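Local structure of translation initiation factor eIF2b-like protein (Chaetomium thermophilum, 5DBO) at residues I246-L250 with Y262-R266. The protein is the beta subunit of eIF2B, a decameric translation initiation factor that probably acts as the guanine nucleotide exchange factor of eIF2. Numbering follows the deposited sequence.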
loop_
_atom_site.group_PDB
_atom_site.type_symbol
_atom_site.label_atom_id
_atom_site.label_comp_id
_atom_site.label_asym_id
_atom_site.label_seq_id
_atom_site.Cartn_x
_atom_site.Cartn_y
_atom_site.Cartn_z
ATOM N N ILE B 246 -12.854 1.922 -9.332
ATOM C CA ILE B 246 -12.161 1.171 -10.364
ATOM C C ILE B 246 -12.820 -0.193 -10.563
ATOM O O ILE B 246 -12.869 -1.020 -9.652
ATOM C CB ILE B 246 -10.676 1.013 -10.017
ATOM C CG1 ILE B 246 -10.042 2.400 -9.909
ATOM C CG2 ILE B 246 -9.961 0.180 -11.068
ATOM C CD1 ILE B 246 -8.577 2.380 -9.612
ATOM N N LEU B 247 -13.358 -0.402 -11.759
ATOM C CA LEU B 247 -14.129 -1.603 -12.059
ATOM C C LEU B 247 -13.281 -2.656 -12.737
ATOM O O LEU B 247 -12.758 -2.436 -13.828
ATOM C CB LEU B 247 -15.334 -1.268 -12.941
ATOM C CG LEU B 247 -16.337 -0.312 -12.303
ATOM C CD1 LEU B 247 -17.419 0.071 -13.293
ATOM C CD2 LEU B 247 -16.936 -0.958 -11.073
ATOM N N ALA B 248 -13.144 -3.798 -12.081
ATOM C CA ALA B 248 -12.371 -4.903 -12.628
ATOM C C ALA B 248 -13.278 -6.090 -12.913
ATOM O O ALA B 248 -14.144 -6.426 -12.112
ATOM C CB ALA B 248 -11.246 -5.300 -11.671
ATOM N N SER B 249 -13.092 -6.701 -14.074
ATOM C CA SER B 249 -13.826 -7.908 -14.425
ATOM C C SER B 249 -12.845 -9.002 -14.860
ATOM O O SER B 249 -11.780 -8.720 -15.420
ATOM C CB SER B 249 -14.858 -7.616 -15.520
ATOM O OG SER B 249 -14.308 -6.828 -16.563
ATOM N N LEU B 250 -13.212 -10.250 -14.585
ATOM C CA LEU B 250 -12.349 -11.401 -14.832
ATOM C C LEU B 250 -12.120 -11.658 -16.328
ATOM O O LEU B 250 -10.990 -11.889 -16.756
ATOM C CB LEU B 250 -12.943 -12.631 -14.128
ATOM C CG LEU B 250 -12.280 -14.017 -14.131
ATOM C CD1 LEU B 250 -12.467 -14.799 -15.414
ATOM C CD2 LEU B 250 -10.806 -13.936 -13.713
ATOM N N TYR B 262 -21.003 -2.636 -17.135
ATOM C CA TYR B 262 -21.357 -1.759 -16.018
ATOM C C TYR B 262 -21.718 -0.353 -16.472
ATOM O O TYR B 262 -21.507 0.612 -15.741
ATOM C CB TYR B 262 -20.213 -1.685 -14.995
ATOM C CG TYR B 262 -19.578 -3.013 -14.662
ATOM C CD1 TYR B 262 -20.264 -3.968 -13.925
ATOM C CD2 TYR B 262 -18.292 -3.313 -15.085
ATOM C CE1 TYR B 262 -19.685 -5.186 -13.616
ATOM C CE2 TYR B 262 -17.706 -4.527 -14.785
ATOM C CZ TYR B 262 -18.405 -5.460 -14.049
ATOM O OH TYR B 262 -17.824 -6.670 -13.748
ATOM N N ALA B 263 -22.290 -0.245 -17.666
ATOM C CA ALA B 263 -22.642 1.054 -18.224
ATOM C C ALA B 263 -23.642 1.759 -17.311
ATOM O O ALA B 263 -23.511 2.957 -17.022
ATOM C CB ALA B 263 -23.207 0.896 -19.628
ATOM N N ALA B 264 -24.632 1.001 -16.849
ATOM C CA ALA B 264 -25.650 1.531 -15.952
ATOM C C ALA B 264 -25.019 1.997 -14.645
ATOM O O ALA B 264 -25.254 3.122 -14.193
ATOM C CB ALA B 264 -26.711 0.486 -15.683
ATOM N N LEU B 265 -24.177 1.145 -14.069
ATOM C CA LEU B 265 -23.511 1.468 -12.815
ATOM C C LEU B 265 -22.635 2.701 -13.016
ATOM O O LEU B 265 -22.599 3.597 -12.176
ATOM C CB LEU B 265 -22.673 0.295 -12.314
ATOM C CG LEU B 265 -21.768 0.673 -11.142
ATOM C CD1 LEU B 265 -22.629 1.117 -9.967
ATOM C CD2 LEU B 265 -20.821 -0.457 -10.739
ATOM N N ARG B 266 -21.933 2.736 -14.142
ATOM C CA ARG B 266 -20.995 3.815 -14.432
ATOM C C ARG B 266 -21.688 5.168 -14.640
ATOM O O ARG B 266 -21.123 6.210 -14.288
ATOM C CB ARG B 266 -20.136 3.474 -15.659
ATOM C CG ARG B 266 -19.051 2.444 -15.375
ATOM C CD ARG B 266 -18.141 2.220 -16.569
ATOM N NE ARG B 266 -18.878 1.805 -17.756
ATOM C CZ ARG B 266 -18.604 2.227 -18.986
ATOM N NH1 ARG B 266 -17.604 3.076 -19.187
ATOM N NH2 ARG B 266 -19.327 1.802 -20.014
#
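Leu247, near the C-terminal end of strand 244-248, faces Tyr262, the N-cap residue of helix 263-271, with their CA atoms 8.2 Å apart and no hydrogen bond between the two segments. Leu247 carries most of the contact. Its CD1 methyl reaches Tyr262 CB at 3.7 Å and Arg266 CG at 3.6 Å, filling the corner between the tyrosine stem and the aliphatic part of the arginine. Its other methyl, CD2, meets Leu265 CD2 at 3.9 Å. Leucine and tyrosine run past each other in opposite directions: with CG anti to the carbonyl carbon (chi1 -44°), Tyr262 sends its ring across toward the strand and on toward its C-terminal end, where its OH arrives 3.6 Å from Ser249 CB, which lies at the ring edge near its plane. With an alanine here the CB contact to Leu247 would remain, but losing ring and hydroxyl would probably open a gap beside Leu247 and leave Ser249 CB without its partner. Within the first helical turn, Arg266 N bonds to Tyr262 O at 2.7 Å; beyond its apolar stem, the Arg266 chain bends at chi3 and turns the guanidinium edge to the start of the helix. The contact joins strand and helix of a beta-alpha-beta unit in the Rossmann-like domain: strand 244-248 lies between parallel strands 220-224 and 275-279, and Asn278 of the latter touches both Leu247 and Tyr262.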